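Interferon-inducible protein AIM2 (PDB 4JBM) senses double-stranded DNA in the cytosol, which its HIN-200 domain, the part described here, binds electrostatically, and activates an inflammasome that leads to pyroptosis. Local coordinates at residues D2-T7 / D36-K41; S101-Q106 / T110-L115; Y130-K135 / D156-T161; F163-S166 / K171-L174. One frame throughout, in Å; residues are numbered along the deposited sequence.

Contact 1: D2-T7 / D36-K41; sequences DPLVVT and DFFFVK
The CZ end of the F38 ring is where two aliphatic side chains of the segment D2-T7 meet strand 37-42. Atom CZ of F38 lies 3.7 Å from CG1 of V6, and the same CZ is also 3.7 Å from CD2 of L4. A single ring carbon therefore receives both methyl groups, while CE2 adds a longer approach to the leucine. Both methyls come in obliquely to the ring. L4 reaches out from the direction opposite to F38, whereas V6 crosses the phenylalanine at about a right angle.

F38 places its CG between the backbone N and the carbonyl carbon (chi1 49°), which sends the ring across the gap although the backbones stay well separated: V6 and F37, the nearest pair, are 8.7 Å apart CA to CA. No hydrogen bond links the two segments, so the join is purely apolar.

V6 forms the buried, close-packed side of this small contact. Toward L4 it becomes more open, and that leucine is partly exposed.

Both strands belong to the first OB fold of the HIN domain. Strand 25-32 runs between them in the sheet, pairing with T7 through A32 and with F38 through V31, and the F38 side chain also rests on V31. On its other side, strand 4-16 is bonded to strand 56-60, where L4 pairs with I59 and V6 with I57, and I57 also packs against the V6 side chain.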
loop_
_atom_site.group_PDB
_atom_site.type_symbol
_atom_site.label_atom_id
_atom_site.label_comp_id
_atom_site.label_asym_id
_atom_site.label_seq_id
_atom_site.Cartn_x
_atom_site.Cartn_y
_atom_site.Cartn_z
ATOM N N ASP A 2 -20.371 -11.067 5.820
ATOM C CA ASP A 2 -21.544 -10.616 5.072
ATOM C C ASP A 2 -21.199 -9.405 4.205
ATOM O O ASP A 2 -20.135 -8.807 4.389
ATOM C CB ASP A 2 -22.695 -10.303 6.038
ATOM C CG ASP A 2 -23.050 -11.481 6.921
ATOM O OD1 ASP A 2 -22.812 -12.630 6.498
ATOM O OD2 ASP A 2 -23.567 -11.255 8.034
ATOM N N PRO A 3 -22.078 -9.052 3.243
ATOM C CA PRO A 3 -21.767 -7.878 2.422
ATOM C C PRO A 3 -21.456 -6.632 3.241
ATOM O O PRO A 3 -22.026 -6.416 4.309
ATOM C CB PRO A 3 -23.054 -7.669 1.626
ATOM C CG PRO A 3 -23.636 -9.032 1.497
ATOM C CD PRO A 3 -23.304 -9.735 2.785
ATOM N N LEU A 4 -20.529 -5.834 2.729
ATOM C CA LEU A 4 -20.038 -4.659 3.429
ATOM C C LEU A 4 -20.125 -3.444 2.514
ATOM O O LEU A 4 -19.589 -3.455 1.404
ATOM C CB LEU A 4 -18.596 -4.885 3.906
ATOM C CG LEU A 4 -18.021 -3.931 4.958
ATOM C CD1 LEU A 4 -18.878 -3.938 6.211
ATOM C CD2 LEU A 4 -16.594 -4.312 5.310
ATOM N N VAL A 5 -20.802 -2.403 2.979
ATOM C CA VAL A 5 -20.862 -1.146 2.248
ATOM C C VAL A 5 -19.672 -0.292 2.648
ATOM O O VAL A 5 -19.451 -0.047 3.831
ATOM C CB VAL A 5 -22.147 -0.373 2.558
ATOM C CG1 VAL A 5 -22.164 0.941 1.789
ATOM C CG2 VAL A 5 -23.361 -1.206 2.211
ATOM N N VAL A 6 -18.872 0.105 1.662
ATOM C CA VAL A 6 -17.703 0.935 1.903
ATOM C C VAL A 6 -17.685 2.121 0.941
ATOM O O VAL A 6 -18.325 2.107 -0.113
ATOM C CB VAL A 6 -16.386 0.139 1.749
ATOM C CG1 VAL A 6 -16.281 -0.948 2.809
ATOM C CG2 VAL A 6 -16.308 -0.468 0.377
ATOM N N THR A 7 -16.972 3.162 1.339
ATOM C CA THR A 7 -16.748 4.334 0.515
ATOM C C THR A 7 -15.315 4.250 -0.008
ATOM O O THR A 7 -14.385 4.052 0.773
ATOM C CB THR A 7 -16.915 5.614 1.357
ATOM O OG1 THR A 7 -18.215 5.625 1.960
ATOM C CG2 THR A 7 -16.730 6.860 0.502
ATOM N N ASP A 36 -13.844 3.024 10.296
ATOM C CA ASP A 36 -12.439 2.789 9.985
ATOM C C ASP A 36 -12.205 2.623 8.488
ATOM O O ASP A 36 -13.139 2.642 7.683
ATOM C CB ASP A 36 -11.915 1.559 10.744
ATOM C CG ASP A 36 -10.431 1.656 11.068
ATOM O OD1 ASP A 36 -9.707 2.354 10.333
ATOM O OD2 ASP A 36 -9.993 1.040 12.062
ATOM N N PHE A 37 -10.940 2.457 8.128
ATOM C CA PHE A 37 -10.571 2.214 6.744
ATOM C C PHE A 37 -9.798 0.893 6.670
ATOM O O PHE A 37 -9.253 0.411 7.665
ATOM C CB PHE A 37 -9.662 3.327 6.228
ATOM C CG PHE A 37 -8.327 3.368 6.915
ATOM C CD1 PHE A 37 -8.167 4.055 8.111
ATOM C CD2 PHE A 37 -7.236 2.686 6.386
ATOM C CE1 PHE A 37 -6.941 4.075 8.761
ATOM C CE2 PHE A 37 -6.007 2.697 7.031
ATOM C CZ PHE A 37 -5.856 3.392 8.216
ATOM N N PHE A 38 -9.744 0.314 5.482
ATOM C CA PHE A 38 -8.822 -0.782 5.230
ATOM C C PHE A 38 -8.412 -0.752 3.770
ATOM O O PHE A 38 -9.078 -0.124 2.938
ATOM C CB PHE A 38 -9.415 -2.137 5.640
ATOM C CG PHE A 38 -10.796 -2.381 5.117
ATOM C CD1 PHE A 38 -10.990 -2.981 3.882
ATOM C CD2 PHE A 38 -11.905 -2.000 5.857
ATOM C CE1 PHE A 38 -12.266 -3.210 3.403
ATOM C CE2 PHE A 38 -13.182 -2.221 5.382
ATOM C CZ PHE A 38 -13.362 -2.823 4.151
ATOM N N PHE A 39 -7.302 -1.414 3.469
ATOM C CA PHE A 39 -6.811 -1.504 2.103
ATOM C C PHE A 39 -7.396 -2.748 1.477
ATOM O O PHE A 39 -7.656 -3.737 2.168
ATOM C CB PHE A 39 -5.280 -1.529 2.101
ATOM C CG PHE A 39 -4.679 -0.495 3.005
ATOM C CD1 PHE A 39 -4.749 0.855 2.675
ATOM C CD2 PHE A 39 -4.082 -0.862 4.204
ATOM C CE1 PHE A 39 -4.217 1.825 3.518
ATOM C CE2 PHE A 39 -3.543 0.098 5.057
ATOM C CZ PHE A 39 -3.612 1.445 4.711
ATOM N N VAL A 40 -7.682 -2.676 0.184
ATOM C CA VAL A 40 -8.209 -3.822 -0.530
ATOM C C VAL A 40 -7.319 -4.158 -1.723
ATOM O O VAL A 40 -6.925 -3.280 -2.501
ATOM C CB VAL A 40 -9.704 -3.636 -0.935
ATOM C CG1 VAL A 40 -10.532 -3.205 0.265
ATOM C CG2 VAL A 40 -9.842 -2.604 -2.032
ATOM N N LYS A 41 -6.951 -5.433 -1.812
ATOM C CA LYS A 41 -6.270 -5.971 -2.979
ATOM C C LYS A 41 -7.318 -6.605 -3.854
ATOM O O LYS A 41 -7.932 -7.606 -3.470
ATOM C CB LYS A 41 -5.253 -7.044 -2.570
ATOM C CG LYS A 41 -4.447 -7.627 -3.743
ATOM C CD LYS A 41 -3.277 -8.480 -3.268
ATOM C CE LYS A 41 -3.744 -9.769 -2.606
ATOM N NZ LYS A 41 -2.602 -10.626 -2.171
#

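Contact 2: S101-Q106 / T110-L115; sequences SKLKIQ and TIVNGL
L103 and V112 reach toward each other tip to tip, and CD2 of the leucine stops 3.7 Å from CG2 of the valine. The two remaining methyls face one another more loosely, with L103 CD1 4.2 Å from V112 CG1. A second touch lies where the chain comes round to the strand: Q106 sets its CB against both branches of T110, 3.7 Å from OG1 and equally far from CG2. The apolar branch of the threonine is thus packed by the glutamine stem, while its hydroxyl is hydrogen-bonded to the carbonyl of P107.

V112 lies on strand 111-123, which opens the second OB fold of the HIN domain, and the short helix carrying L103 precedes it directly in the chain. The link between them starts with a type I beta turn from L103 to Q106, in which Q106 N bonds to L103 O at 3.2 Å.

The end of the glutamine folds back over this turn. Its chain bends at chi2 (-67°), bringing NE2 to K102 O at 3.1 Å, above the carbonyl plane but nearly within the glutamine's own amide plane. Further out, backbone bonds from T110 to V165 and from V112 to F163 hold the strand segment, and V165 also packs on the side chains of T110 and V112. I105, in the turn, and L115, at the other end, each pack on a phosphate of the bound DNA.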
loop_
_atom_site.group_PDB
_atom_site.type_symbol
_atom_site.label_atom_id
_atom_site.label_comp_id
_atom_site.label_asym_id
_atom_site.label_seq_id
_atom_site.Cartn_x
_atom_site.Cartn_y
_atom_site.Cartn_z
ATOM N N SER A 101 8.120 4.169 14.374
ATOM C CA SER A 101 7.897 3.652 15.724
ATOM C C SER A 101 6.542 2.962 15.856
ATOM O O SER A 101 6.376 2.038 16.655
ATOM C CB SER A 101 8.013 4.776 16.756
ATOM O OG SER A 101 6.982 5.738 16.594
ATOM N N LYS A 102 5.573 3.410 15.066
ATOM C CA LYS A 102 4.265 2.774 15.065
ATOM C C LYS A 102 4.355 1.473 14.280
ATOM O O LYS A 102 3.808 0.455 14.690
ATOM C CB LYS A 102 3.225 3.708 14.446
ATOM C CG LYS A 102 1.797 3.157 14.428
ATOM C CD LYS A 102 0.875 4.019 13.544
ATOM C CE LYS A 102 1.050 5.522 13.793
ATOM N NZ LYS A 102 1.346 6.287 12.539
ATOM N N LEU A 103 5.067 1.508 13.161
ATOM C CA LEU A 103 5.185 0.339 12.302
ATOM C C LEU A 103 5.891 -0.805 13.025
ATOM O O LEU A 103 5.615 -1.975 12.754
ATOM C CB LEU A 103 5.938 0.681 11.011
ATOM C CG LEU A 103 5.196 1.478 9.937
ATOM C CD1 LEU A 103 6.054 1.650 8.690
ATOM C CD2 LEU A 103 3.895 0.776 9.589
ATOM N N LYS A 104 6.795 -0.464 13.943
ATOM C CA LYS A 104 7.620 -1.456 14.638
ATOM C C LYS A 104 6.807 -2.514 15.385
ATOM O O LYS A 104 7.256 -3.641 15.564
ATOM C CB LYS A 104 8.546 -0.770 15.644
ATOM C CG LYS A 104 9.637 0.104 15.055
ATOM C CD LYS A 104 10.636 -0.693 14.252
ATOM C CE LYS A 104 11.751 0.202 13.748
ATOM N NZ LYS A 104 12.329 1.016 14.847
ATOM N N ILE A 105 5.601 -2.147 15.801
ATOM C CA ILE A 105 4.776 -3.014 16.631
ATOM C C ILE A 105 3.572 -3.591 15.895
ATOM O O ILE A 105 2.543 -3.894 16.502
ATOM C CB ILE A 105 4.328 -2.274 17.903
ATOM C CG1 ILE A 105 3.448 -1.071 17.539
ATOM C CG2 ILE A 105 5.546 -1.793 18.681
ATOM C CD1 ILE A 105 3.147 -0.152 18.701
ATOM N N GLN A 106 3.709 -3.761 14.585
ATOM C CA GLN A 106 2.629 -4.330 13.795
ATOM C C GLN A 106 3.000 -5.754 13.383
ATOM O O GLN A 106 4.172 -6.032 13.132
ATOM C CB GLN A 106 2.385 -3.462 12.560
ATOM C CG GLN A 106 2.199 -1.979 12.883
ATOM C CD GLN A 106 0.933 -1.701 13.650
ATOM O OE1 GLN A 106 -0.141 -2.188 13.301
ATOM N NE2 GLN A 106 1.051 -0.930 14.722
ATOM N N THR A 110 1.140 -7.181 7.836
ATOM C CA THR A 110 0.414 -5.893 7.875
ATOM C C THR A 110 0.745 -5.087 6.639
ATOM O O THR A 110 1.916 -4.871 6.316
ATOM C CB THR A 110 0.785 -4.976 9.068
ATOM O OG1 THR A 110 2.204 -4.903 9.200
ATOM C CG2 THR A 110 0.152 -5.447 10.355
ATOM N N ILE A 111 -0.293 -4.639 5.956
ATOM C CA ILE A 111 -0.079 -3.882 4.738
ATOM C C ILE A 111 0.368 -2.460 5.078
ATOM O O ILE A 111 -0.167 -1.821 5.984
ATOM C CB ILE A 111 -1.320 -3.902 3.844
ATOM C CG1 ILE A 111 -1.620 -5.354 3.460
ATOM C CG2 ILE A 111 -1.122 -3.030 2.625
ATOM C CD1 ILE A 111 -0.377 -6.129 2.996
ATOM N N VAL A 112 1.388 -2.002 4.360
ATOM C CA VAL A 112 1.927 -0.673 4.543
ATOM C C VAL A 112 2.012 0.014 3.190
ATOM O O VAL A 112 2.559 -0.546 2.233
ATOM C CB VAL A 112 3.324 -0.719 5.191
ATOM C CG1 VAL A 112 3.949 0.679 5.233
ATOM C CG2 VAL A 112 3.222 -1.288 6.589
ATOM N N ASN A 113 1.415 1.202 3.108
ATOM C CA ASN A 113 1.605 2.104 1.981
ATOM C C ASN A 113 2.141 3.409 2.565
ATOM O O ASN A 113 1.943 3.671 3.752
ATOM C CB ASN A 113 0.285 2.379 1.260
ATOM C CG ASN A 113 -0.462 1.114 0.886
ATOM O OD1 ASN A 113 -0.365 0.628 -0.236
ATOM N ND2 ASN A 113 -1.246 0.596 1.822
ATOM N N GLY A 114 2.796 4.232 1.752
ATOM C CA GLY A 114 3.290 5.502 2.247
ATOM C C GLY A 114 4.498 6.052 1.520
ATOM O O GLY A 114 5.013 5.446 0.575
ATOM N N LEU A 115 4.966 7.198 2.003
ATOM C CA LEU A 115 6.059 7.937 1.388
ATOM C C LEU A 115 7.169 8.065 2.407
ATOM O O LEU A 115 6.956 8.587 3.494
ATOM C CB LEU A 115 5.578 9.337 0.966
ATOM C CG LEU A 115 6.626 10.198 0.258
ATOM C CD1 LEU A 115 6.999 9.612 -1.120
ATOM C CD2 LEU A 115 6.154 11.649 0.140
#

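Contact 3: Y130-K135 / D156-T161; sequences YGIHDK and DKIRLT
I158 meets strand 127-134 through one atom, its terminal methyl CD1. The apolar contacts are the whole of the direct interaction. I158 CD1 lies 3.6 Å from I132 CG2 and 4.0 Å from Y130 CB, so it fits against two residues whose side chains emerge on the same side of their strand, with G131 between them. The isoleucines cross at about a right angle. Toward the tyrosine the approach is slanted, and the methyl sits near the root of the side chain, I158 CD1 being 4.2 Å from Y130 CG. I158 reaches that far because its outer chain is extended, with CD1 anti to CA about the CB-CG1 bond (chi2 -176°). All three side chains are buried.

Aromatic packing adds to this from outside the two segments: the Y130 ring meets that of F182, their planes at about 35°, and I158 also touches F182.

No hydrogen bond passes between the two segments, and polar interactions lie at their margins, where D156 takes a salt bridge from K186 at OD2.

In the second OB fold, strands 127-134 and 157-160 both pair antiparallel with strand 111-123, and Y130, I132, I158 and L160 turn toward each other in the barrel interior. I132 there touches F116, M139, V141 and L174, and strand 181-185 pairs with strand 157-160.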
loop_
_atom_site.group_PDB
_atom_site.type_symbol
_atom_site.label_atom_id
_atom_site.label_comp_id
_atom_site.label_asym_id
_atom_site.label_seq_id
_atom_site.Cartn_x
_atom_site.Cartn_y
_atom_site.Cartn_z
ATOM N N TYR A 130 16.793 -0.443 1.738
ATOM C CA TYR A 130 16.705 1.002 1.837
ATOM C C TYR A 130 16.604 1.402 3.296
ATOM O O TYR A 130 15.652 1.044 3.985
ATOM C CB TYR A 130 15.487 1.510 1.068
ATOM C CG TYR A 130 15.562 1.294 -0.435
ATOM C CD1 TYR A 130 16.149 2.243 -1.264
ATOM C CD2 TYR A 130 15.023 0.159 -1.025
ATOM C CE1 TYR A 130 16.207 2.061 -2.638
ATOM C CE2 TYR A 130 15.074 -0.032 -2.395
ATOM C CZ TYR A 130 15.667 0.919 -3.196
ATOM O OH TYR A 130 15.722 0.730 -4.559
ATOM N N GLY A 131 17.600 2.142 3.774
ATOM C CA GLY A 131 17.519 2.686 5.112
ATOM C C GLY A 131 16.569 3.862 5.021
ATOM O O GLY A 131 16.840 4.827 4.319
ATOM N N ILE A 132 15.438 3.769 5.704
ATOM C CA ILE A 132 14.478 4.851 5.711
ATOM C C ILE A 132 14.402 5.442 7.105
ATOM O O ILE A 132 14.741 4.766 8.090
ATOM C CB ILE A 132 13.069 4.403 5.259
ATOM C CG1 ILE A 132 12.459 3.421 6.259
ATOM C CG2 ILE A 132 13.109 3.806 3.870
ATOM C CD1 ILE A 132 10.967 3.122 6.006
ATOM N N HIS A 133 13.966 6.700 7.183
ATOM C CA HIS A 133 13.936 7.390 8.471
ATOM C C HIS A 133 12.856 8.456 8.608
ATOM O O HIS A 133 12.446 9.094 7.628
ATOM C CB HIS A 133 15.306 8.015 8.769
ATOM C CG HIS A 133 15.611 9.227 7.946
ATOM N ND1 HIS A 133 16.040 9.148 6.642
ATOM C CD2 HIS A 133 15.536 10.549 8.241
ATOM C CE1 HIS A 133 16.226 10.367 6.166
ATOM N NE2 HIS A 133 15.923 11.233 7.112
ATOM N N ASP A 134 12.397 8.623 9.845
ATOM C CA ASP A 134 11.600 9.774 10.244
ATOM C C ASP A 134 12.057 10.176 11.645
ATOM O O ASP A 134 13.103 9.717 12.101
ATOM C CB ASP A 134 10.092 9.491 10.142
ATOM C CG ASP A 134 9.623 8.357 11.058
ATOM O OD1 ASP A 134 10.252 8.110 12.104
ATOM O OD2 ASP A 134 8.617 7.697 10.718
ATOM N N LYS A 135 11.295 11.024 12.326
ATOM C CA LYS A 135 11.705 11.478 13.653
ATOM C C LYS A 135 11.533 10.430 14.761
ATOM O O LYS A 135 11.993 10.635 15.881
ATOM C CB LYS A 135 10.994 12.789 14.010
ATOM C CG LYS A 135 11.487 13.979 13.197
ATOM C CD LYS A 135 10.889 15.297 13.654
ATOM C CE LYS A 135 11.916 16.411 13.542
ATOM N NZ LYS A 135 12.629 16.374 12.234
ATOM N N ASP A 156 16.450 11.177 -1.493
ATOM C CA ASP A 156 15.244 10.907 -2.251
ATOM C C ASP A 156 14.193 10.265 -1.356
ATOM O O ASP A 156 14.414 10.031 -0.169
ATOM C CB ASP A 156 15.532 9.989 -3.442
ATOM C CG ASP A 156 16.405 10.648 -4.498
ATOM O OD1 ASP A 156 16.324 11.885 -4.651
ATOM O OD2 ASP A 156 17.150 9.919 -5.189
ATOM N N LYS A 157 13.051 9.961 -1.946
ATOM C CA LYS A 157 11.994 9.287 -1.230
ATOM C C LYS A 157 11.551 8.073 -2.022
ATOM O O LYS A 157 11.742 8.003 -3.240
ATOM C CB LYS A 157 10.807 10.223 -0.991
ATOM C CG LYS A 157 11.119 11.464 -0.153
ATOM C CD LYS A 157 9.840 12.272 0.082
ATOM C CE LYS A 157 10.089 13.485 0.950
ATOM N NZ LYS A 157 10.681 14.577 0.156
ATOM N N ILE A 158 10.998 7.101 -1.310
ATOM C CA ILE A 158 10.389 5.941 -1.928
ATOM C C ILE A 158 8.915 5.904 -1.560
ATOM O O ILE A 158 8.544 6.077 -0.397
ATOM C CB ILE A 158 11.095 4.633 -1.523
ATOM C CG1 ILE A 158 11.171 4.501 -0.007
ATOM C CG2 ILE A 158 12.485 4.602 -2.095
ATOM C CD1 ILE A 158 11.962 3.265 0.455
ATOM N N ARG A 159 8.073 5.729 -2.566
ATOM C CA ARG A 159 6.642 5.557 -2.360
ATOM C C ARG A 159 6.351 4.064 -2.456
ATOM O O ARG A 159 6.547 3.447 -3.511
ATOM C CB ARG A 159 5.850 6.365 -3.387
ATOM C CG ARG A 159 4.373 6.584 -3.070
ATOM C CD ARG A 159 3.714 7.096 -4.326
ATOM N NE ARG A 159 3.665 6.029 -5.324
ATOM C CZ ARG A 159 3.309 6.183 -6.594
ATOM N NH1 ARG A 159 3.005 7.378 -7.071
ATOM N NH2 ARG A 159 3.300 5.136 -7.402
ATOM N N LEU A 160 5.917 3.509 -1.326
ATOM C CA LEU A 160 5.612 2.094 -1.159
ATOM C C LEU A 160 4.109 1.865 -1.264
ATOM O O LEU A 160 3.320 2.597 -0.660
ATOM C CB LEU A 160 6.084 1.618 0.222
ATOM C CG LEU A 160 7.542 1.210 0.468
ATOM C CD1 LEU A 160 8.504 2.167 -0.181
ATOM C CD2 LEU A 160 7.818 1.125 1.958
ATOM N N THR A 161 3.716 0.859 -2.036
ATOM C CA THR A 161 2.319 0.428 -2.085
ATOM C C THR A 161 2.228 -1.081 -1.822
ATOM O O THR A 161 2.861 -1.874 -2.526
ATOM C CB THR A 161 1.664 0.770 -3.437
ATOM O OG1 THR A 161 1.992 2.116 -3.811
ATOM C CG2 THR A 161 0.155 0.613 -3.360
#

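Contact 4: F163-S166 / K171-L174; sequences FEVS and KIQL
The carbonyl oxygen of S166 receives one hydrogen bond and one CA-H...O contact from the opposite strand. Q173 N donates the hydrogen bond to S166 O at 2.9 Å with an N-H...O angle of 158°; the CA-H of I172 makes a bent contact with this oxygen, with CA 3.3 Å from S166 O, and the CG2 methyl of I172 lies close by. The return bond, from S166 N to Q173 O, is likewise 2.9 Å long but a little more bent, and its donor is tilted further from the carbonyl plane. Together the two bonds make S166 and Q173 an antiparallel hydrogen-bonded pair.

V165 and L174, the next pair, are non-hydrogen-bonded. Here a CA-H...O contact helps join the backbones, with L174 CA 3.4 Å from E164 O. The segments run almost exactly antiparallel (179°), as two arms of a beta hairpin formed by strands 163-168 and 171-175 in the second OB fold.

On the face that carries V165 and L174, the valine's methyls divide the work. CG1, set anti to the backbone N (chi1 163°), lies 3.6 Å from CG2 of I172, whereas CG2 is 3.7 Å from CD2 of L174; in both pairs the side chains slant across one another. V112 packs on this face against both V165 and L174. F163 CD2, at the ring edge, lies 4.4 Å from L174 C, and the ring reaches V141 and V143 of strand 137-144. On the other face, Q173 NE2 makes a weak hydrogen bond to E140.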
loop_
_atom_site.group_PDB
_atom_site.type_symbol
_atom_site.label_atom_id
_atom_site.label_comp_id
_atom_site.label_asym_id
_atom_site.label_seq_id
_atom_site.Cartn_x
_atom_site.Cartn_y
_atom_site.Cartn_z
ATOM N N PHE A 163 3.456 -2.912 0.792
ATOM C CA PHE A 163 4.591 -3.622 1.339
ATOM C C PHE A 163 4.076 -4.245 2.618
ATOM O O PHE A 163 2.979 -3.900 3.066
ATOM C CB PHE A 163 5.760 -2.670 1.605
ATOM C CG PHE A 163 6.651 -2.472 0.415
ATOM C CD1 PHE A 163 6.130 -2.039 -0.803
ATOM C CD2 PHE A 163 8.001 -2.769 0.491
ATOM C CE1 PHE A 163 6.953 -1.871 -1.909
ATOM C CE2 PHE A 163 8.830 -2.603 -0.609
ATOM C CZ PHE A 163 8.301 -2.159 -1.814
ATOM N N GLU A 164 4.855 -5.136 3.228
ATOM C CA GLU A 164 4.380 -5.760 4.456
ATOM C C GLU A 164 5.401 -5.556 5.555
ATOM O O GLU A 164 6.586 -5.500 5.283
ATOM C CB GLU A 164 4.095 -7.257 4.237
ATOM C CG GLU A 164 3.110 -7.557 3.110
ATOM C CD GLU A 164 3.791 -7.873 1.790
ATOM O OE1 GLU A 164 5.020 -8.102 1.794
ATOM O OE2 GLU A 164 3.096 -7.899 0.751
ATOM N N VAL A 165 4.947 -5.423 6.796
ATOM C CA VAL A 165 5.885 -5.473 7.907
ATOM C C VAL A 165 6.406 -6.905 7.949
ATOM O O VAL A 165 5.656 -7.855 7.733
ATOM C CB VAL A 165 5.227 -5.076 9.248
ATOM C CG1 VAL A 165 6.055 -5.523 10.440
ATOM C CG2 VAL A 165 4.976 -3.578 9.292
ATOM N N SER A 166 7.703 -7.057 8.187
ATOM C CA SER A 166 8.336 -8.367 8.106
ATOM C C SER A 166 9.301 -8.540 9.262
ATOM O O SER A 166 9.941 -7.589 9.691
ATOM C CB SER A 166 9.082 -8.519 6.772
ATOM O OG SER A 166 9.893 -9.677 6.768
ATOM N N LYS A 171 15.721 -8.002 13.492
ATOM C CA LYS A 171 15.074 -6.741 13.144
ATOM C C LYS A 171 13.773 -6.863 12.354
ATOM O O LYS A 171 13.534 -7.849 11.653
ATOM C CB LYS A 171 16.060 -5.809 12.433
ATOM C CG LYS A 171 17.172 -5.341 13.363
ATOM C CD LYS A 171 16.588 -5.009 14.733
ATOM C CE LYS A 171 17.558 -4.246 15.611
ATOM N NZ LYS A 171 17.010 -4.093 16.988
ATOM N N ILE A 172 12.940 -5.837 12.490
ATOM C CA ILE A 172 11.663 -5.766 11.796
ATOM C C ILE A 172 11.803 -4.755 10.668
ATOM O O ILE A 172 12.191 -3.609 10.895
ATOM C CB ILE A 172 10.525 -5.342 12.739
ATOM C CG1 ILE A 172 10.758 -5.907 14.141
ATOM C CG2 ILE A 172 9.181 -5.781 12.188
ATOM C CD1 ILE A 172 9.729 -5.478 15.156
ATOM N N GLN A 173 11.497 -5.181 9.449
ATOM C CA GLN A 173 11.720 -4.360 8.272
ATOM C C GLN A 173 10.424 -4.224 7.500
ATOM O O GLN A 173 9.383 -4.709 7.930
ATOM C CB GLN A 173 12.757 -5.019 7.356
ATOM C CG GLN A 173 14.023 -5.510 8.048
ATOM C CD GLN A 173 14.988 -6.196 7.090
ATOM O OE1 GLN A 173 14.576 -6.924 6.186
ATOM N NE2 GLN A 173 16.279 -5.941 7.272
ATOM N N LEU A 174 10.499 -3.576 6.347
ATOM C CA LEU A 174 9.374 -3.538 5.431
ATOM C C LEU A 174 9.819 -4.320 4.214
ATOM O O LEU A 174 10.904 -4.098 3.678
ATOM C CB LEU A 174 8.985 -2.097 5.070
ATOM C CG LEU A 174 8.506 -1.257 6.250
ATOM C CD1 LEU A 174 8.188 0.170 5.830
ATOM C CD2 LEU A 174 7.282 -1.904 6.867
#

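Contact 1 belongs to the first OB fold of the HIN domain, and contacts 2, 3 and 4 to the second. The centres of contacts 1 and 2 are 19 Å apart, yet the folds touch there, F39 CD1 packing 3.6 Å from N113 ND2. Strand 111-123 connects the other three: G114 O lies 2.9 Å from L160 N of contact 3, and V112 N 2.8 Å from F163 O of contact 4, both probable hydrogen bonds. L174 of contact 4 also meets I132 and L160 of contact 3 in the barrel interior. Contacts 2 and 3 come nearest to the bound DNA, about 4 Å between nearest atoms, against about 7 Å for contact 1 and 12 Å for contact 4.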